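Local coordinates for protein BtGH115A (Bacteroides thetaiotaomicron, PDB 5BY3) that acts as a family GH115 4-O-methyl-alpha-glucuronidase with specificity for decorated arabinogalactans, probably removing 4-O-methyl-glucuronic acid decorations from these plant polysaccharides, at residues A[394-397]-A[402-405]; A[170-175]-A[618-623]; A[498-503]-A[735-740]. All coordinates share one frame; numbering follows the deposited sequence.

Interaction 1 of 3, residues A[394-397]-A[402-405]. With NI (nickel (II) ion), chain C.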
loop_
_atom_site.group_PDB
_atom_site.type_symbol
_atom_site.label_atom_id
_atom_site.label_comp_id
_atom_site.label_asym_id
_atom_site.label_seq_id
_atom_site.Cartn_x
_atom_site.Cartn_y
_atom_site.Cartn_z
ATOM N N VAL A 394 2.200 2.867 1.346
ATOM C CA VAL A 394 1.104 3.817 0.984
ATOM C C VAL A 394 0.946 4.912 2.055
ATOM O O VAL A 394 0.055 5.742 1.995
ATOM C CB VAL A 394 -0.268 3.145 0.672
ATOM C CG1 VAL A 394 -0.184 2.269 -0.585
ATOM C CG2 VAL A 394 -0.794 2.375 1.868
ATOM N N SER A 395 1.873 4.907 3.013
ATOM C CA SER A 395 1.952 5.913 4.080
ATOM C C SER A 395 3.419 6.071 4.543
ATOM O O SER A 395 4.183 5.117 4.520
ATOM C CB SER A 395 1.022 5.520 5.229
ATOM O OG SER A 395 1.188 6.402 6.311
ATOM N N TYR A 396 3.825 7.270 4.936
ATOM C CA TYR A 396 5.209 7.419 5.336
ATOM C C TYR A 396 5.495 8.628 6.184
ATOM O O TYR A 396 4.866 9.678 6.028
ATOM C CB TYR A 396 6.085 7.448 4.088
ATOM C CG TYR A 396 7.545 7.614 4.315
ATOM C CD1 TYR A 396 8.283 6.609 4.909
ATOM C CD2 TYR A 396 8.202 8.775 3.907
ATOM C CE1 TYR A 396 9.652 6.751 5.127
ATOM C CE2 TYR A 396 9.579 8.913 4.079
ATOM C CZ TYR A 396 10.297 7.895 4.707
ATOM O OH TYR A 396 11.661 7.992 4.872
ATOM N N TRP A 397 6.476 8.479 7.063
ATOM C CA TRP A 397 7.036 9.618 7.820
ATOM C C TRP A 397 8.492 9.724 7.409
ATOM O O TRP A 397 9.242 8.785 7.611
ATOM C CB TRP A 397 6.875 9.364 9.334
ATOM C CG TRP A 397 7.784 10.145 10.292
ATOM C CD1 TRP A 397 8.790 11.035 9.974
ATOM C CD2 TRP A 397 7.761 10.078 11.707
ATOM N NE1 TRP A 397 9.377 11.529 11.099
ATOM C CE2 TRP A 397 8.787 10.954 12.186
ATOM C CE3 TRP A 397 6.977 9.365 12.637
ATOM C CZ2 TRP A 397 9.040 11.150 13.556
ATOM C CZ3 TRP A 397 7.233 9.549 14.027
ATOM C CH2 TRP A 397 8.257 10.442 14.467
ATOM N N ASP A 402 6.460 13.871 4.938
ATOM C CA ASP A 402 5.465 12.831 5.334
ATOM C C ASP A 402 4.212 12.898 4.447
ATOM O O ASP A 402 3.748 13.995 4.103
ATOM C CB ASP A 402 4.901 12.967 6.751
ATOM C CG ASP A 402 5.936 13.324 7.852
ATOM O OD1 ASP A 402 7.158 13.496 7.589
ATOM O OD2 ASP A 402 5.448 13.465 9.028
ATOM N N HIS A 403 3.693 11.721 4.072
ATOM C CA HIS A 403 2.312 11.600 3.673
ATOM C C HIS A 403 1.598 10.713 4.661
ATOM O O HIS A 403 1.632 9.483 4.544
ATOM C CB HIS A 403 2.146 11.128 2.224
ATOM C CG HIS A 403 3.010 9.965 1.826
ATOM N ND1 HIS A 403 4.380 10.077 1.649
ATOM C CD2 HIS A 403 2.689 8.678 1.518
ATOM C CE1 HIS A 403 4.858 8.906 1.250
ATOM N NE2 HIS A 403 3.859 8.034 1.196
ATOM N N LEU A 404 0.977 11.331 5.668
ATOM C CA LEU A 404 0.335 10.560 6.758
ATOM C C LEU A 404 -1.120 10.873 7.000
ATOM O O LEU A 404 -1.762 10.217 7.837
ATOM C CB LEU A 404 1.065 10.813 8.081
ATOM C CG LEU A 404 2.503 10.361 8.280
ATOM C CD1 LEU A 404 2.980 10.871 9.620
ATOM C CD2 LEU A 404 2.529 8.846 8.256
ATOM N N TRP A 405 -1.649 11.893 6.322
ATOM C CA TRP A 405 -3.002 12.298 6.648
ATOM C C TRP A 405 -4.054 11.540 5.847
ATOM O O TRP A 405 -4.867 10.800 6.428
ATOM C CB TRP A 405 -3.130 13.781 6.544
ATOM C CG TRP A 405 -4.510 14.328 6.647
ATOM C CD1 TRP A 405 -5.529 13.921 7.478
ATOM C CD2 TRP A 405 -5.003 15.450 5.922
ATOM N NE1 TRP A 405 -6.627 14.724 7.295
ATOM C CE2 TRP A 405 -6.326 15.678 6.355
ATOM C CE3 TRP A 405 -4.453 16.281 4.932
ATOM C CZ2 TRP A 405 -7.122 16.696 5.815
ATOM C CZ3 TRP A 405 -5.242 17.299 4.397
ATOM C CH2 TRP A 405 -6.570 17.481 4.829
HETATM NI NI NI C . -2.332 8.180 8.912
HETATM O O HOH W 1 -1.758 9.762 10.742
HETATM O O HOH W 2 -3.359 6.061 7.985
#
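Y396 and H403 form a single antiparallel hydrogen-bonded bridge that draws 394-397 against 402-405. Y396 N donates to H403 O across the bridge, at 3.1 Å with an N-H...O angle of 165°; the return bond, H403 N to Y396 O, is weak. L404 shows how an aliphatic chain packs beside such a bridge. With CG anti to the carbonyl carbon (chi1 -65°), its CB delivers CG to 3.3 Å from Y396 O. The tip then divides: CD1 reaches W397 CB at 4.2 Å, while CD2 touches both Y396 O and S395 OG, 3.4 Å from the latter. H403 lays one ring face over Y396 N, and its CE1 meets Y396 CB at 3.4 Å. D402 runs alongside the W397 indole, its carboxylate turned 34° from the ring plane; its OD1 is held by a salt bridge to R620. Beyond the side chain, L404 O binds nickel at 2.4 Å, with two waters and D436 as further ligands. This loop, pinched by an isolated antiparallel bridge, follows strand 388-393 of the eight-stranded parallel barrel, at the C-terminal strand ends where TIM barrels place their active sites.

Interaction 2 of 3, residues A[170-175]-A[618-623]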
loop_
_atom_site.group_PDB
_atom_site.type_symbol
_atom_site.label_atom_id
_atom_site.label_comp_id
_atom_site.label_asym_id
_atom_site.label_seq_id
_atom_site.Cartn_x
_atom_site.Cartn_y
_atom_site.Cartn_z
ATOM N N GLU A 170 1.493 5.378 13.720
ATOM C CA GLU A 170 0.213 5.255 14.388
ATOM C C GLU A 170 -0.033 6.284 15.504
ATOM O O GLU A 170 -1.105 6.227 16.141
ATOM C CB GLU A 170 0.042 3.818 14.953
ATOM C CG GLU A 170 0.900 3.480 16.195
ATOM C CD GLU A 170 2.297 2.911 15.905
ATOM O OE1 GLU A 170 2.851 3.191 14.841
ATOM O OE2 GLU A 170 2.859 2.164 16.751
ATOM N N ASP A 171 0.928 7.198 15.734
ATOM C CA ASP A 171 0.899 8.119 16.896
ATOM C C ASP A 171 -0.347 9.012 16.934
ATOM O O ASP A 171 -0.675 9.509 18.014
ATOM C CB ASP A 171 2.098 9.092 16.966
ATOM C CG ASP A 171 3.485 8.424 16.899
ATOM O OD1 ASP A 171 3.682 7.423 16.184
ATOM O OD2 ASP A 171 4.417 8.982 17.534
ATOM N N TRP A 172 -0.993 9.244 15.771
ATOM C CA TRP A 172 -2.072 10.248 15.619
ATOM C C TRP A 172 -3.387 9.656 15.111
ATOM O O TRP A 172 -4.255 10.370 14.641
ATOM C CB TRP A 172 -1.634 11.418 14.729
ATOM C CG TRP A 172 -0.326 11.958 15.128
ATOM C CD1 TRP A 172 -0.104 12.967 16.018
ATOM C CD2 TRP A 172 0.981 11.493 14.707
ATOM N NE1 TRP A 172 1.259 13.166 16.189
ATOM C CE2 TRP A 172 1.948 12.269 15.412
ATOM C CE3 TRP A 172 1.423 10.495 13.832
ATOM C CZ2 TRP A 172 3.337 12.081 15.256
ATOM C CZ3 TRP A 172 2.806 10.304 13.669
ATOM C CH2 TRP A 172 3.743 11.105 14.371
ATOM N N GLY A 173 -3.559 8.354 15.248
ATOM C CA GLY A 173 -4.755 7.698 14.742
ATOM C C GLY A 173 -5.051 6.358 15.372
ATOM O O GLY A 173 -5.816 6.268 16.330
ATOM N N LEU A 174 -4.447 5.302 14.848
ATOM C CA LEU A 174 -4.808 3.985 15.337
ATOM C C LEU A 174 -4.386 3.755 16.774
ATOM O O LEU A 174 -5.127 3.090 17.518
ATOM C CB LEU A 174 -4.375 2.864 14.400
ATOM C CG LEU A 174 -4.923 1.462 14.655
ATOM C CD1 LEU A 174 -4.961 0.656 13.387
ATOM C CD2 LEU A 174 -4.057 0.746 15.671
HETATM N N MSE A 175 -3.260 4.323 17.214
HETATM C CA MSE A 175 -2.894 4.131 18.663
HETATM C C MSE A 175 -3.926 4.802 19.593
HETATM O O MSE A 175 -4.568 4.075 20.349
HETATM C CB MSE A 175 -1.427 4.358 19.044
HETATM C CG MSE A 175 -1.126 3.848 20.460
HETATM SE SE MSE A 175 -1.668 5.201 21.813
HETATM C CE MSE A 175 -0.362 6.643 21.578
ATOM N N LYS A 618 -3.740 17.231 11.638
ATOM C CA LYS A 618 -2.395 17.795 11.903
ATOM C C LYS A 618 -1.371 16.735 12.342
ATOM O O LYS A 618 -0.603 16.998 13.275
ATOM C CB LYS A 618 -2.430 18.941 12.940
ATOM C CG LYS A 618 -3.692 19.806 12.887
ATOM C CD LYS A 618 -3.609 21.038 13.791
ATOM C CE LYS A 618 -3.072 22.240 13.025
ATOM N NZ LYS A 618 -3.074 23.433 13.893
ATOM N N PRO A 619 -1.320 15.555 11.649
ATOM C CA PRO A 619 -0.401 14.486 12.097
ATOM C C PRO A 619 1.034 14.984 12.173
ATOM O O PRO A 619 1.502 15.678 11.272
ATOM C CB PRO A 619 -0.531 13.427 10.999
ATOM C CG PRO A 619 -0.999 14.171 9.786
ATOM C CD PRO A 619 -1.891 15.237 10.318
ATOM N N ARG A 620 1.681 14.678 13.289
ATOM C CA ARG A 620 3.026 15.128 13.612
ATOM C C ARG A 620 3.194 16.675 13.683
ATOM O O ARG A 620 4.304 17.163 13.731
ATOM C CB ARG A 620 4.023 14.440 12.660
ATOM C CG ARG A 620 5.383 14.109 13.256
ATOM C CD ARG A 620 6.301 13.495 12.206
ATOM N NE ARG A 620 7.605 14.131 12.263
ATOM C CZ ARG A 620 8.343 14.464 11.215
ATOM N NH1 ARG A 620 7.951 14.211 9.983
ATOM N NH2 ARG A 620 9.513 15.033 11.408
ATOM N N LYS A 621 2.092 17.430 13.688
ATOM C CA LYS A 621 2.108 18.909 13.830
ATOM C C LYS A 621 3.048 19.600 12.845
ATOM O O LYS A 621 3.743 20.585 13.183
ATOM C CB LYS A 621 2.440 19.383 15.264
ATOM C CG LYS A 621 2.011 18.482 16.407
ATOM C CD LYS A 621 0.598 18.786 16.859
ATOM C CE LYS A 621 0.265 17.911 18.072
ATOM N NZ LYS A 621 -0.844 18.460 18.903
ATOM N N LEU A 622 3.058 19.093 11.620
ATOM C CA LEU A 622 3.888 19.675 10.566
ATOM C C LEU A 622 3.337 21.019 10.192
ATOM O O LEU A 622 2.108 21.198 10.212
ATOM C CB LEU A 622 4.024 18.748 9.345
ATOM C CG LEU A 622 4.680 17.382 9.606
ATOM C CD1 LEU A 622 5.194 16.789 8.306
ATOM C CD2 LEU A 622 5.818 17.412 10.646
ATOM N N PRO A 623 4.232 21.985 9.872
ATOM C CA PRO A 623 3.799 23.367 9.594
ATOM C C PRO A 623 2.690 23.445 8.527
ATOM O O PRO A 623 1.685 24.177 8.712
ATOM C CB PRO A 623 5.090 24.046 9.099
ATOM C CG PRO A 623 6.172 23.269 9.721
ATOM C CD PRO A 623 5.692 21.843 9.712
#
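W172 offers one face of its indole to P619 and R620, and nearly all of the contact is CH-pi and van der Waals packing of aliphatic and backbone groups on that face. Two CH-pi interactions define it. P619 CA stands 4.2 Å from the centroid of the five-membered ring, 19° off its normal, and R620 CB stands 4.0 Å from the centroid of the six-membered ring, 29° off the normal. R620 CG extends the same cover, touching W172 CZ2 at 3.5 Å before the chain bends at chi3 and carries the guanidinium away.

Polar groups take part without bonding across the interface. The amide R620 N lies over the indole, 3.2 Å from W172 CE2; its nearness to W172 NE1 is a meeting of two donors, not a hydrogen bond. The bond K621 N to K618 O, 2.8 Å, closes the turn that presents P619 and R620 to the ring. The guanidinium has one face against L622 CD2 and pairs with D402 and E506.

Packing from behind completes the setting. W172 CG is anti to its carbonyl carbon (chi1 -49°), which swings the indole toward 618-623, while D171 CB sits 3.3 Å above the opposite face. Shortening W172 to an alanine is likely to deprive P619 CA and the aliphatic part of R620 of their aromatic surface and open a gap beside the turn.

G173, next in the chain, is the N-cap of helix 174-182, and L174 N hydrogen-bonds to the nickel ligand D436. The contact therefore sets the loop between strand 162-166 and helix 174-182 of the barrel against the long connection running from helix 587-603 to strand 646-647.

Interaction 3 of 3, residues A[498-503]-A[735-740]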
loop_
_atom_site.group_PDB
_atom_site.type_symbol
_atom_site.label_atom_id
_atom_site.label_comp_id
_atom_site.label_asym_id
_atom_site.label_seq_id
_atom_site.Cartn_x
_atom_site.Cartn_y
_atom_site.Cartn_z
ATOM N N PRO A 498 -2.033 16.387 -0.992
ATOM C CA PRO A 498 -2.436 17.411 -0.018
ATOM C C PRO A 498 -1.325 17.868 0.921
ATOM O O PRO A 498 -1.098 19.068 1.040
ATOM C CB PRO A 498 -3.528 16.716 0.763
ATOM C CG PRO A 498 -4.200 15.902 -0.301
ATOM C CD PRO A 498 -3.089 15.365 -1.154
ATOM N N GLU A 499 -0.632 16.912 1.531
ATOM C CA GLU A 499 0.458 17.146 2.448
ATOM C C GLU A 499 1.654 17.833 1.827
ATOM O O GLU A 499 2.366 18.489 2.557
ATOM C CB GLU A 499 0.905 15.828 3.097
ATOM C CG GLU A 499 -0.164 15.138 3.927
ATOM C CD GLU A 499 -0.950 14.110 3.133
ATOM O OE1 GLU A 499 -1.010 14.299 1.909
ATOM O OE2 GLU A 499 -1.525 13.124 3.721
ATOM N N PHE A 500 1.865 17.729 0.506
ATOM C CA PHE A 500 2.939 18.473 -0.219
ATOM C C PHE A 500 2.586 19.911 -0.715
ATOM O O PHE A 500 3.422 20.583 -1.353
ATOM C CB PHE A 500 3.522 17.680 -1.418
ATOM C CG PHE A 500 3.819 16.224 -1.156
ATOM C CD1 PHE A 500 3.990 15.708 0.140
ATOM C CD2 PHE A 500 3.965 15.344 -2.259
ATOM C CE1 PHE A 500 4.230 14.327 0.336
ATOM C CE2 PHE A 500 4.249 13.981 -2.075
ATOM C CZ PHE A 500 4.383 13.463 -0.769
HETATM N N MSE A 501 1.385 20.399 -0.424
HETATM C CA MSE A 501 0.883 21.658 -1.032
HETATM C C MSE A 501 1.491 22.894 -0.444
HETATM O O MSE A 501 1.305 23.978 -0.993
HETATM C CB MSE A 501 -0.637 21.813 -0.938
HETATM C CG MSE A 501 -1.328 20.826 -1.872
HETATM SE SE MSE A 501 -0.910 21.208 -3.749
HETATM C CE MSE A 501 -1.492 23.072 -3.824
ATOM N N GLY A 502 2.208 22.753 0.675
ATOM C CA GLY A 502 2.975 23.853 1.246
ATOM C C GLY A 502 4.333 24.073 0.598
ATOM O O GLY A 502 4.986 25.106 0.855
ATOM N N ASN A 503 4.775 23.120 -0.243
ATOM C CA ASN A 503 6.133 23.147 -0.813
ATOM C C ASN A 503 7.187 23.277 0.314
ATOM O O ASN A 503 8.101 24.094 0.240
ATOM C CB ASN A 503 6.269 24.295 -1.867
ATOM C CG ASN A 503 7.488 24.132 -2.800
ATOM O OD1 ASN A 503 8.062 23.036 -2.935
ATOM N ND2 ASN A 503 7.883 25.234 -3.454
ATOM N N ASN A 735 11.836 14.611 -7.427
ATOM C CA ASN A 735 11.156 13.605 -8.220
ATOM C C ASN A 735 9.903 13.115 -7.478
ATOM O O ASN A 735 8.833 13.188 -8.013
ATOM C CB ASN A 735 12.085 12.413 -8.535
ATOM C CG ASN A 735 13.022 12.651 -9.753
ATOM O OD1 ASN A 735 13.092 13.751 -10.347
ATOM N ND2 ASN A 735 13.750 11.586 -10.129
ATOM N N VAL A 736 10.028 12.631 -6.252
ATOM C CA VAL A 736 8.914 11.955 -5.581
ATOM C C VAL A 736 7.792 12.888 -5.080
ATOM O O VAL A 736 6.672 12.459 -4.922
ATOM C CB VAL A 736 9.415 11.071 -4.423
ATOM C CG1 VAL A 736 10.284 9.947 -4.965
ATOM C CG2 VAL A 736 10.172 11.892 -3.379
ATOM N N LEU A 737 8.104 14.161 -4.838
ATOM C CA LEU A 737 7.098 15.141 -4.466
ATOM C C LEU A 737 6.107 15.433 -5.617
ATOM O O LEU A 737 4.914 15.644 -5.364
ATOM C CB LEU A 737 7.760 16.461 -4.016
ATOM C CG LEU A 737 8.352 16.590 -2.595
ATOM C CD1 LEU A 737 9.137 17.893 -2.357
ATOM C CD2 LEU A 737 7.332 16.412 -1.470
ATOM N N ARG A 738 6.617 15.466 -6.852
ATOM C CA ARG A 738 5.848 15.855 -8.029
ATOM C C ARG A 738 5.485 14.652 -8.909
ATOM O O ARG A 738 4.786 14.792 -9.910
ATOM C CB ARG A 738 6.604 16.928 -8.854
ATOM C CG ARG A 738 7.825 16.388 -9.545
ATOM C CD ARG A 738 8.751 17.464 -10.040
ATOM N NE ARG A 738 9.951 16.777 -10.426
ATOM C CZ ARG A 738 11.169 17.317 -10.500
ATOM N NH1 ARG A 738 11.372 18.614 -10.237
ATOM N NH2 ARG A 738 12.180 16.528 -10.839
ATOM N N ASN A 739 5.979 13.478 -8.517
ATOM C CA ASN A 739 5.894 12.248 -9.300
ATOM C C ASN A 739 6.262 12.442 -10.789
ATOM O O ASN A 739 5.634 11.866 -11.674
ATOM C CB ASN A 739 4.521 11.599 -9.137
ATOM C CG ASN A 739 4.337 11.003 -7.771
ATOM O OD1 ASN A 739 5.019 10.031 -7.382
ATOM N ND2 ASN A 739 3.445 11.607 -7.001
ATOM N N GLN A 740 7.272 13.253 -11.059
ATOM C CA GLN A 740 7.891 13.228 -12.385
ATOM C C GLN A 740 9.379 13.462 -12.270
ATOM O O GLN A 740 9.809 14.395 -11.549
ATOM C CB GLN A 740 7.334 14.315 -13.315
ATOM C CG GLN A 740 5.869 14.217 -13.672
ATOM C CD GLN A 740 5.460 15.231 -14.692
ATOM O OE1 GLN A 740 5.833 16.393 -14.609
ATOM N NE2 GLN A 740 4.704 14.797 -15.678
#
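F500 receives L737 over one face of its ring. The branch that touches is L737 CD2, 3.6 Å from the ring centroid and 16° off the normal, a CH-pi contact displaced toward the F500 CG side, where the separation from L737 CD2 to F500 CG is 3.5 Å. Backbone oxygens also belong to this first shell: L737 O approaches F500 CD2 at 3.3 Å, and V736 O lies 4.0 Å from F500 CE2.

The next shell sets these groups in place. F500 begins a type I beta turn whose bond N503 N to F500 O measures 3.1 Å, and its CG is anti to the carbonyl carbon (chi1 -44°), directing the ring toward the helix. L737 belongs to the last turn of helix 730-738, which ends as N739 adopts positive phi. R738 braces that exit: its NE gives a bond of 2.6 Å to Q740 O, in the guanidinium plane, and its NH2 reaches back to N735 OD1.

Farther out, N739 hydrogen-bonds to Y372, in the loop after barrel strand 362-366, and to H494 O of helix 476-495. At the centre, by contrast, no hydrogen bond crosses between the two segments. The buried core of this junction thus depends on shape and dispersion, with ring C-H groups near helix-end carbonyls probably contributing a weak electrostatic attraction.

Overall arrangement
From the N terminus, 170-175 comes first and waits 443 residues for 618-623, so interaction 2 closes a very long loop. Interaction 1 is nested within it as a short local closure after strand 388-393. Segment 498-503 follows, also inside that span, but its partner 735-740 lies beyond 618-623; interactions 2 and 3 therefore cross, whereas 1 and 3 stand in series. Interaction 1 touches both others, through the D402-R620 salt bridge and packing of W397 on W172, and through a probable hydrogen bond from W405 N to E499 OE2. Together they tie two barrel loops to the connection after helix 587-603, and the region after helix 476-495 to the C-terminal domain.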